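PDB 2JHP: core protein VP4 from Bluetongue virus, which forms part of the inner viral core and acts as the multifunctional enzyme that caps the viral messenger RNAs. Local coordinates for residues V54-L62 and V76-T84; V85-V93 and F102-M113. All blocks are in the same frame, centred on the assembly; numbering follows the deposited sequence.

Contact 1. Residues V54-L62 and V76-T84; sequences VSKWTIRQL and VQLADIIKT
Leu78, at the entry to the hairpin tip, pushes its isobutyl group into the first turn of helix 59-64. Its CD2 lies 3.8 Å from Ile59 CB, while CG meets Leu62 CD1 obliquely at 4.0 Å. The two branches of Ile59 diverge. CG1 is anti to the backbone N (chi1 172°) and carries CD1 to 3.5 Å from CD of Lys83, whose kinked chain crosses it at about a right angle; the Lys83 ammonium turns off to Thr84 O and to Asp488 O. The other branch, CG2, packs against the carboxylate of Asp80, with OD2 3.2 Å away. This oxygen also sits over CB of Thr58, whereas OD1 has a weak, long ion pair with Lys487. On the backbone, Ala79 N donates to Trp57 O (3.0 Å, nearly straight), reaching it from above the carbonyl plane, and the Ala79 methyl rests on Ser55 O and the carbonyl carbon of Lys56. The helix start is held by Thr58 and Gln61: Thr58 N donates to Gln61 OE1 along a lone pair, and Gln61 N gives a weak bond, 3.3 Å, back to Thr58 OG1. The result is a helix N-terminus closed by a capping box and laid against the turn of an antiparallel beta hairpin.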
loop_
_atom_site.group_PDB
_atom_site.type_symbol
_atom_site.label_atom_id
_atom_site.label_comp_id
_atom_site.label_asym_id
_atom_site.label_seq_id
_atom_site.Cartn_x
_atom_site.Cartn_y
_atom_site.Cartn_z
ATOM N N VAL A 54 -32.788 -3.709 -2.950
ATOM C CA VAL A 54 -31.951 -3.143 -1.876
ATOM C C VAL A 54 -32.002 -1.621 -1.870
ATOM O O VAL A 54 -31.225 -0.970 -1.165
ATOM C CB VAL A 54 -30.451 -3.581 -1.976
ATOM C CG1 VAL A 54 -30.267 -5.037 -1.562
ATOM C CG2 VAL A 54 -29.875 -3.319 -3.371
ATOM N N SER A 55 -32.937 -1.068 -2.641
ATOM C CA SER A 55 -32.940 0.354 -2.986
ATOM C C SER A 55 -33.280 1.306 -1.833
ATOM O O SER A 55 -33.058 2.512 -1.952
ATOM C CB SER A 55 -33.881 0.606 -4.163
ATOM O OG SER A 55 -35.239 0.483 -3.762
ATOM N N LYS A 56 -33.823 0.779 -0.736
ATOM C CA LYS A 56 -34.144 1.612 0.427
ATOM C C LYS A 56 -33.037 1.607 1.496
ATOM O O LYS A 56 -33.213 2.143 2.596
ATOM C CB LYS A 56 -35.515 1.246 1.013
ATOM C CG LYS A 56 -35.597 -0.108 1.701
ATOM C CD LYS A 56 -36.966 -0.276 2.329
ATOM C CE LYS A 56 -36.960 -1.324 3.420
ATOM N NZ LYS A 56 -38.313 -1.451 4.039
ATOM N N TRP A 57 -31.893 1.022 1.146
ATOM C CA TRP A 57 -30.720 0.988 2.027
ATOM C C TRP A 57 -29.574 1.876 1.525
ATOM O O TRP A 57 -29.326 1.962 0.314
ATOM C CB TRP A 57 -30.241 -0.454 2.222
ATOM C CG TRP A 57 -31.331 -1.388 2.709
ATOM C CD1 TRP A 57 -31.833 -2.476 2.054
ATOM C CD2 TRP A 57 -32.053 -1.297 3.946
ATOM N NE1 TRP A 57 -32.812 -3.076 2.810
ATOM C CE2 TRP A 57 -32.970 -2.370 3.974
ATOM C CE3 TRP A 57 -32.010 -0.415 5.037
ATOM C CZ2 TRP A 57 -33.841 -2.585 5.047
ATOM C CZ3 TRP A 57 -32.873 -0.629 6.102
ATOM C CH2 TRP A 57 -33.778 -1.705 6.100
ATOM N N THR A 58 -28.891 2.546 2.457
ATOM C CA THR A 58 -27.745 3.392 2.108
ATOM C C THR A 58 -26.487 2.551 1.857
ATOM O O THR A 58 -26.350 1.427 2.362
ATOM C CB THR A 58 -27.421 4.453 3.184
ATOM O OG1 THR A 58 -26.921 3.808 4.358
ATOM C CG2 THR A 58 -28.651 5.318 3.533
ATOM N N ILE A 59 -25.573 3.110 1.075
ATOM C CA ILE A 59 -24.308 2.464 0.741
ATOM C C ILE A 59 -23.534 1.957 1.980
ATOM O O ILE A 59 -23.167 0.780 2.047
ATOM C CB ILE A 59 -23.432 3.370 -0.194
ATOM C CG1 ILE A 59 -22.038 2.778 -0.375
ATOM C CG2 ILE A 59 -23.306 4.784 0.337
ATOM C CD1 ILE A 59 -22.021 1.557 -1.176
ATOM N N ARG A 60 -23.319 2.843 2.949
ATOM C CA ARG A 60 -22.629 2.528 4.195
ATOM C C ARG A 60 -23.333 1.458 5.012
ATOM O O ARG A 60 -22.671 0.683 5.713
ATOM C CB ARG A 60 -22.493 3.784 5.055
ATOM C CG ARG A 60 -21.439 4.773 4.577
ATOM C CD ARG A 60 -21.370 5.914 5.538
ATOM N NE ARG A 60 -20.579 5.590 6.719
ATOM C CZ ARG A 60 -20.895 5.952 7.957
ATOM N NH1 ARG A 60 -22.010 6.630 8.199
ATOM N NH2 ARG A 60 -20.095 5.619 8.960
ATOM N N GLN A 61 -24.667 1.441 4.951
ATOM C CA GLN A 61 -25.448 0.399 5.608
ATOM C C GLN A 61 -25.128 -0.926 4.955
ATOM O O GLN A 61 -24.771 -1.889 5.644
ATOM C CB GLN A 61 -26.945 0.687 5.556
ATOM C CG GLN A 61 -27.379 1.690 6.593
ATOM C CD GLN A 61 -28.895 1.918 6.633
ATOM O OE1 GLN A 61 -29.547 2.075 5.592
ATOM N NE2 GLN A 61 -29.451 1.954 7.847
ATOM N N LEU A 62 -25.211 -0.959 3.625
ATOM C CA LEU A 62 -24.920 -2.186 2.879
ATOM C C LEU A 62 -23.458 -2.618 3.002
ATOM O O LEU A 62 -23.169 -3.809 3.084
ATOM C CB LEU A 62 -25.370 -2.081 1.412
ATOM C CG LEU A 62 -26.886 -2.103 1.158
ATOM C CD1 LEU A 62 -27.225 -1.980 -0.326
ATOM C CD2 LEU A 62 -27.538 -3.349 1.742
ATOM N N VAL A 76 -26.054 0.486 -9.683
ATOM C CA VAL A 76 -27.280 0.121 -8.984
ATOM C C VAL A 76 -27.784 1.322 -8.164
ATOM O O VAL A 76 -26.986 2.105 -7.630
ATOM C CB VAL A 76 -27.102 -1.204 -8.140
ATOM C CG1 VAL A 76 -26.267 -0.982 -6.883
ATOM C CG2 VAL A 76 -28.450 -1.838 -7.793
ATOM N N GLN A 77 -29.105 1.476 -8.110
ATOM C CA GLN A 77 -29.732 2.570 -7.378
ATOM C C GLN A 77 -29.944 2.222 -5.904
ATOM O O GLN A 77 -30.772 1.376 -5.564
ATOM C CB GLN A 77 -31.063 2.965 -8.025
ATOM C CG GLN A 77 -31.768 4.109 -7.316
ATOM C CD GLN A 77 -31.025 5.422 -7.455
ATOM O OE1 GLN A 77 -31.085 6.073 -8.509
ATOM N NE2 GLN A 77 -30.335 5.832 -6.392
ATOM N N LEU A 78 -29.184 2.887 -5.040
ATOM C CA LEU A 78 -29.339 2.760 -3.592
ATOM C C LEU A 78 -30.137 3.942 -3.037
ATOM O O LEU A 78 -30.535 4.835 -3.796
ATOM C CB LEU A 78 -27.964 2.657 -2.918
ATOM C CG LEU A 78 -27.285 1.299 -2.699
ATOM C CD1 LEU A 78 -27.598 0.278 -3.774
ATOM C CD2 LEU A 78 -25.782 1.482 -2.572
ATOM N N ALA A 79 -30.382 3.946 -1.724
ATOM C CA ALA A 79 -31.178 5.010 -1.078
ATOM C C ALA A 79 -30.377 6.287 -0.914
ATOM O O ALA A 79 -30.917 7.337 -0.583
ATOM C CB ALA A 79 -31.683 4.541 0.283
ATOM N N ASP A 80 -29.081 6.169 -1.173
ATOM C CA ASP A 80 -28.082 7.128 -0.760
ATOM C C ASP A 80 -27.477 7.777 -1.994
ATOM O O ASP A 80 -27.494 8.997 -2.136
ATOM C CB ASP A 80 -26.983 6.359 -0.002
ATOM C CG ASP A 80 -26.114 7.252 0.871
ATOM O OD1 ASP A 80 -26.117 8.492 0.695
ATOM O OD2 ASP A 80 -25.425 6.698 1.751
ATOM N N ILE A 81 -26.922 6.934 -2.867
ATOM C CA ILE A 81 -26.219 7.355 -4.074
ATOM C C ILE A 81 -26.528 6.381 -5.215
ATOM O O ILE A 81 -27.138 5.327 -4.999
ATOM C CB ILE A 81 -24.669 7.411 -3.853
ATOM C CG1 ILE A 81 -24.117 6.042 -3.434
ATOM C CG2 ILE A 81 -24.283 8.495 -2.835
ATOM C CD1 ILE A 81 -22.618 5.901 -3.621
ATOM N N ILE A 82 -26.118 6.746 -6.428
ATOM C CA ILE A 82 -26.118 5.816 -7.549
ATOM C C ILE A 82 -24.749 5.119 -7.538
ATOM O O ILE A 82 -23.758 5.644 -8.062
ATOM C CB ILE A 82 -26.432 6.529 -8.898
ATOM C CG1 ILE A 82 -27.822 7.176 -8.842
ATOM C CG2 ILE A 82 -26.379 5.547 -10.055
ATOM C CD1 ILE A 82 -28.163 8.070 -10.014
ATOM N N LYS A 83 -24.706 3.946 -6.908
ATOM C CA LYS A 83 -23.451 3.243 -6.638
ATOM C C LYS A 83 -22.864 2.575 -7.874
ATOM O O LYS A 83 -23.537 1.773 -8.513
ATOM C CB LYS A 83 -23.659 2.190 -5.536
ATOM C CG LYS A 83 -22.445 1.299 -5.254
ATOM C CD LYS A 83 -21.292 2.071 -4.605
ATOM C CE LYS A 83 -20.022 1.227 -4.519
ATOM N NZ LYS A 83 -19.122 1.367 -5.703
ATOM N N THR A 84 -21.606 2.888 -8.186
ATOM C CA THR A 84 -20.869 2.216 -9.260
ATOM C C THR A 84 -20.716 0.727 -8.948
ATOM O O THR A 84 -20.366 0.351 -7.826
ATOM C CB THR A 84 -19.471 2.842 -9.480
ATOM O OG1 THR A 84 -19.599 4.253 -9.673
ATOM C CG2 THR A 84 -18.789 2.240 -10.701
#

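Contact 2. Residues V85-V93 and F102-M113; sequences VDVRIPREV and FENEIGRRRIRM
Val87, Ile89 and Val93 follow helix 99-112 backwards, facing Arg109, Glu105 and Phe102 in turn, with CA atoms 6.2 Å apart at Val87 and Arg109 and 7.1 Å apart at Ile89 and Glu105. Val87 fits into the helix surface with both methyls: CG1, anti to its own nitrogen, lies over CA of Ile106 and CB of Arg109, and CG2 reaches CG of Arg109 at 3.8 Å. Met113 crosses Val87 at about a right angle and brings its CE methyl to the same CG2; the pair is modelled closer than a relaxed contact, so its exact spacing is doubtful. Arg109 bends at chi2 and chi3 (83° and 90°), folding its guanidinium back over the strand. There NE makes a weak hydrogen bond to Asp86 O, 3.4 Å away, with the oxygen at the edge of the guanidinium near its plane. Further along, Ile89 sets CG1 3.7 Å from CE1 of Phe102, the side chains crossing at about a right angle. Ile89 and Glu105 run past each other in opposite directions, with Ile89 CD1 3.7 Å from Glu105 CG. Glu105 is bent at chi2, which lays its aliphatic part against Pro90 CD, while OE1 has a long salt bridge to Arg108 NH1, 3.6 Å. Val93 closes the far end, with CG1 over CA of Phe102. Strand 87-88 is an edge strand of a five-stranded parallel sheet and pairs with strand 67-71, to which the Asp86 carboxylate is also tied by Phe69 N, besides its salt bridge to Arg63. The helix packs on one face of this sheet, roughly antiparallel to strand 87-88: Phe102 reaches Val10 and Tyr49, Ile106 also packs on Tyr49, and Arg110 passes Leu8 and Ile68 to salt bridges with Asp47 and Asp492.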
loop_
_atom_site.group_PDB
_atom_site.type_symbol
_atom_site.label_atom_id
_atom_site.label_comp_id
_atom_site.label_asym_id
_atom_site.label_seq_id
_atom_site.Cartn_x
_atom_site.Cartn_y
_atom_site.Cartn_z
ATOM N N VAL A 85 -20.990 -0.107 -9.949
ATOM C CA VAL A 85 -20.932 -1.565 -9.810
ATOM C C VAL A 85 -19.510 -2.053 -9.506
ATOM O O VAL A 85 -18.570 -1.743 -10.238
ATOM C CB VAL A 85 -21.557 -2.258 -11.059
ATOM C CG1 VAL A 85 -21.010 -3.633 -11.277
ATOM C CG2 VAL A 85 -23.063 -2.334 -10.911
ATOM N N ASP A 86 -19.366 -2.781 -8.398
ATOM C CA ASP A 86 -18.074 -3.332 -7.961
ATOM C C ASP A 86 -17.500 -4.346 -8.948
ATOM O O ASP A 86 -16.346 -4.235 -9.353
ATOM C CB ASP A 86 -18.194 -3.994 -6.579
ATOM C CG ASP A 86 -18.385 -2.992 -5.450
ATOM O OD1 ASP A 86 -18.992 -3.381 -4.430
ATOM O OD2 ASP A 86 -17.935 -1.830 -5.572
ATOM N N VAL A 87 -18.305 -5.343 -9.307
ATOM C CA VAL A 87 -17.901 -6.363 -10.272
ATOM C C VAL A 87 -18.829 -6.275 -11.467
ATOM O O VAL A 87 -20.015 -6.582 -11.352
ATOM C CB VAL A 87 -17.989 -7.802 -9.686
ATOM C CG1 VAL A 87 -17.407 -8.828 -10.662
ATOM C CG2 VAL A 87 -17.284 -7.892 -8.362
ATOM N N ARG A 88 -18.304 -5.854 -12.611
ATOM C CA ARG A 88 -19.128 -5.838 -13.819
ATOM C C ARG A 88 -18.977 -7.112 -14.638
ATOM O O ARG A 88 -17.925 -7.375 -15.214
ATOM C CB ARG A 88 -18.898 -4.592 -14.682
ATOM C CG ARG A 88 -19.965 -4.439 -15.744
ATOM C CD ARG A 88 -19.988 -3.067 -16.370
ATOM N NE ARG A 88 -21.128 -2.955 -17.278
ATOM C CZ ARG A 88 -21.469 -1.857 -17.945
ATOM N NH1 ARG A 88 -20.757 -0.743 -17.822
ATOM N NH2 ARG A 88 -22.529 -1.875 -18.742
ATOM N N ILE A 89 -20.052 -7.893 -14.658
ATOM C CA ILE A 89 -20.121 -9.139 -15.403
ATOM C C ILE A 89 -20.339 -8.852 -16.878
ATOM O O ILE A 89 -21.322 -8.208 -17.247
ATOM C CB ILE A 89 -21.249 -10.061 -14.882
ATOM C CG1 ILE A 89 -21.093 -10.300 -13.380
ATOM C CG2 ILE A 89 -21.276 -11.388 -15.655
ATOM C CD1 ILE A 89 -19.788 -10.978 -12.981
ATOM N N PRO A 90 -19.408 -9.326 -17.723
ATOM C CA PRO A 90 -19.464 -9.157 -19.182
ATOM C C PRO A 90 -20.708 -9.801 -19.796
ATOM O O PRO A 90 -21.342 -10.656 -19.164
ATOM C CB PRO A 90 -18.197 -9.875 -19.673
ATOM C CG PRO A 90 -17.287 -9.939 -18.469
ATOM C CD PRO A 90 -18.202 -10.062 -17.291
ATOM N N ARG A 91 -21.046 -9.377 -21.015
ATOM C CA ARG A 91 -22.184 -9.928 -21.750
ATOM C C ARG A 91 -22.016 -11.427 -21.974
ATOM O O ARG A 91 -22.860 -12.225 -21.553
ATOM C CB ARG A 91 -22.350 -9.225 -23.099
ATOM C CG ARG A 91 -23.044 -7.879 -23.036
ATOM C CD ARG A 91 -23.314 -7.352 -24.440
ATOM N NE ARG A 91 -23.758 -5.960 -24.417
ATOM C CZ ARG A 91 -23.812 -5.163 -25.481
ATOM N NH1 ARG A 91 -23.449 -5.608 -26.682
ATOM N NH2 ARG A 91 -24.231 -3.911 -25.344
ATOM N N GLU A 92 -20.909 -11.794 -22.620
ATOM C CA GLU A 92 -20.617 -13.181 -23.000
ATOM C C GLU A 92 -20.577 -14.116 -21.795
ATOM O O GLU A 92 -20.882 -15.304 -21.907
ATOM C CB GLU A 92 -19.280 -13.261 -23.746
ATOM C CG GLU A 92 -18.807 -11.942 -24.342
ATOM C CD GLU A 92 -18.270 -12.085 -25.760
ATOM O OE1 GLU A 92 -17.357 -12.916 -25.992
ATOM O OE2 GLU A 92 -18.761 -11.349 -26.649
ATOM N N VAL A 93 -20.192 -13.568 -20.647
ATOM C CA VAL A 93 -20.085 -14.339 -19.414
ATOM C C VAL A 93 -21.462 -14.698 -18.832
ATOM O O VAL A 93 -21.582 -15.687 -18.113
ATOM C CB VAL A 93 -19.176 -13.609 -18.373
ATOM C CG1 VAL A 93 -19.177 -14.315 -17.020
ATOM C CG2 VAL A 93 -17.751 -13.523 -18.900
ATOM N N PHE A 102 -18.589 -17.390 -14.144
ATOM C CA PHE A 102 -19.200 -16.348 -13.317
ATOM C C PHE A 102 -18.422 -16.139 -12.024
ATOM O O PHE A 102 -17.994 -15.027 -11.722
ATOM C CB PHE A 102 -20.660 -16.719 -13.015
ATOM C CG PHE A 102 -21.407 -15.681 -12.211
ATOM C CD1 PHE A 102 -21.726 -14.445 -12.772
ATOM C CD2 PHE A 102 -21.810 -15.950 -10.898
ATOM C CE1 PHE A 102 -22.419 -13.482 -12.040
ATOM C CE2 PHE A 102 -22.504 -14.990 -10.152
ATOM C CZ PHE A 102 -22.807 -13.752 -10.725
ATOM N N GLU A 103 -18.229 -17.220 -11.274
ATOM C CA GLU A 103 -17.520 -17.157 -10.000
ATOM C C GLU A 103 -16.064 -16.697 -10.157
ATOM O O GLU A 103 -15.588 -15.873 -9.373
ATOM C CB GLU A 103 -17.605 -18.502 -9.275
ATOM C CG GLU A 103 -19.035 -18.905 -8.914
ATOM C CD GLU A 103 -19.125 -20.019 -7.870
ATOM O OE1 GLU A 103 -18.437 -21.060 -8.018
ATOM O OE2 GLU A 103 -19.909 -19.845 -6.903
ATOM N N ASN A 104 -15.370 -17.233 -11.168
ATOM C CA ASN A 104 -14.004 -16.805 -11.516
ATOM C C ASN A 104 -13.947 -15.331 -11.891
ATOM O O ASN A 104 -12.956 -14.654 -11.612
ATOM C CB ASN A 104 -13.448 -17.632 -12.675
ATOM C CG ASN A 104 -13.248 -19.105 -12.326
ATOM O OD1 ASN A 104 -13.808 -19.976 -12.976
ATOM N ND2 ASN A 104 -12.428 -19.380 -11.323
ATOM N N GLU A 105 -15.008 -14.842 -12.532
ATOM C CA GLU A 105 -15.133 -13.413 -12.808
ATOM C C GLU A 105 -15.165 -12.609 -11.513
ATOM O O GLU A 105 -14.379 -11.669 -11.350
ATOM C CB GLU A 105 -16.363 -13.101 -13.654
ATOM C CG GLU A 105 -16.362 -11.681 -14.187
ATOM C CD GLU A 105 -15.168 -11.402 -15.085
ATOM O OE1 GLU A 105 -14.989 -12.150 -16.066
ATOM O OE2 GLU A 105 -14.411 -10.441 -14.813
ATOM N N ILE A 106 -16.057 -12.991 -10.597
ATOM C CA ILE A 106 -16.112 -12.388 -9.263
ATOM C C ILE A 106 -14.753 -12.434 -8.584
ATOM O O ILE A 106 -14.249 -11.413 -8.122
ATOM C CB ILE A 106 -17.159 -13.051 -8.344
ATOM C CG1 ILE A 106 -18.552 -13.020 -8.993
ATOM C CG2 ILE A 106 -17.179 -12.359 -6.986
ATOM C CD1 ILE A 106 -19.655 -13.644 -8.143
ATOM N N GLY A 107 -14.154 -13.616 -8.561
ATOM C CA GLY A 107 -12.877 -13.827 -7.888
ATOM C C GLY A 107 -11.727 -12.995 -8.411
ATOM O O GLY A 107 -10.972 -12.419 -7.623
ATOM N N ARG A 108 -11.580 -12.939 -9.735
ATOM C CA ARG A 108 -10.536 -12.112 -10.350
ATOM C C ARG A 108 -10.726 -10.636 -10.008
ATOM O O ARG A 108 -9.791 -9.979 -9.515
ATOM C CB ARG A 108 -10.482 -12.296 -11.872
ATOM C CG ARG A 108 -10.019 -13.662 -12.326
ATOM C CD ARG A 108 -9.875 -13.703 -13.828
ATOM N NE ARG A 108 -10.208 -15.022 -14.360
ATOM C CZ ARG A 108 -11.331 -15.311 -15.016
ATOM N NH1 ARG A 108 -12.244 -14.370 -15.242
ATOM N NH2 ARG A 108 -11.538 -16.549 -15.460
ATOM N N ARG A 109 -11.935 -10.118 -10.240
ATOM C CA ARG A 109 -12.205 -8.712 -9.926
ATOM C C ARG A 109 -12.067 -8.480 -8.432
ATOM O O ARG A 109 -11.601 -7.442 -7.990
ATOM C CB ARG A 109 -13.577 -8.260 -10.423
ATOM C CG ARG A 109 -13.954 -6.858 -9.938
ATOM C CD ARG A 109 -13.379 -5.726 -10.783
ATOM N NE ARG A 109 -14.326 -5.397 -11.846
ATOM C CZ ARG A 109 -14.284 -5.884 -13.085
ATOM N NH1 ARG A 109 -15.211 -5.522 -13.960
ATOM N NH2 ARG A 109 -13.319 -6.724 -13.459
ATOM N N ARG A 110 -12.425 -9.484 -7.648
ATOM C CA ARG A 110 -12.239 -9.411 -6.205
ATOM C C ARG A 110 -10.750 -9.222 -5.795
ATOM O O ARG A 110 -10.439 -8.403 -4.919
ATOM C CB ARG A 110 -12.836 -10.646 -5.558
ATOM C CG ARG A 110 -13.325 -10.388 -4.202
ATOM C CD ARG A 110 -14.812 -10.456 -4.141
ATOM N NE ARG A 110 -15.297 -11.634 -3.426
ATOM C CZ ARG A 110 -15.251 -11.829 -2.114
ATOM N NH1 ARG A 110 -14.722 -10.963 -1.263
ATOM N NH2 ARG A 110 -15.759 -12.924 -1.651
ATOM N N ILE A 111 -9.845 -9.966 -6.433
ATOM C CA ILE A 111 -8.405 -9.803 -6.192
ATOM C C ILE A 111 -7.925 -8.410 -6.593
ATOM O O ILE A 111 -7.089 -7.815 -5.907
ATOM C CB ILE A 111 -7.548 -10.882 -6.914
ATOM C CG1 ILE A 111 -7.748 -12.255 -6.259
ATOM C CG2 ILE A 111 -6.062 -10.480 -6.898
ATOM C CD1 ILE A 111 -7.012 -13.393 -6.952
ATOM N N ARG A 112 -8.467 -7.884 -7.690
ATOM C CA ARG A 112 -8.144 -6.520 -8.125
ATOM C C ARG A 112 -8.614 -5.424 -7.157
ATOM O O ARG A 112 -8.001 -4.366 -7.086
ATOM C CB ARG A 112 -8.684 -6.253 -9.529
ATOM C CG ARG A 112 -8.020 -7.087 -10.632
ATOM C CD ARG A 112 -6.664 -6.512 -11.062
ATOM N NE ARG A 112 -5.909 -7.438 -11.904
ATOM C CZ ARG A 112 -6.080 -7.583 -13.219
ATOM N NH1 ARG A 112 -6.991 -6.862 -13.865
ATOM N NH2 ARG A 112 -5.338 -8.456 -13.894
ATOM N N MET A 113 -9.680 -5.689 -6.403
ATOM C CA MET A 113 -10.252 -4.704 -5.469
ATOM C C MET A 113 -9.406 -4.452 -4.233
ATOM O O MET A 113 -9.636 -3.475 -3.519
ATOM C CB MET A 113 -11.634 -5.140 -4.990
ATOM C CG MET A 113 -12.718 -5.106 -6.019
ATOM S SD MET A 113 -14.285 -5.526 -5.257
ATOM C CE MET A 113 -15.011 -6.343 -6.643
#

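In the fold
The two contacts follow each other along the chain, with centres 20 Å apart: strand 82-84 of the contact 1 hairpin leads through Val85 and Asp86 into the edge strand 87-88 of contact 2. They meet where Val76 N lies 4.3 Å from Val85 CG2, and a weak, long ion pair joins Lys83 to Asp86. Strand 67-71 is shared, since Phe69 packs on Leu62 and Val76 of contact 1, while Ile70 packs on Val87 and Ile89 of contact 2. Contact 2 leads toward a ligand: the Met113 side chain is about 8 Å from a bound guanine, and the next helix, 114-128, supplies Arg114, Phe117, Gly118 and Arg122 to that pocket.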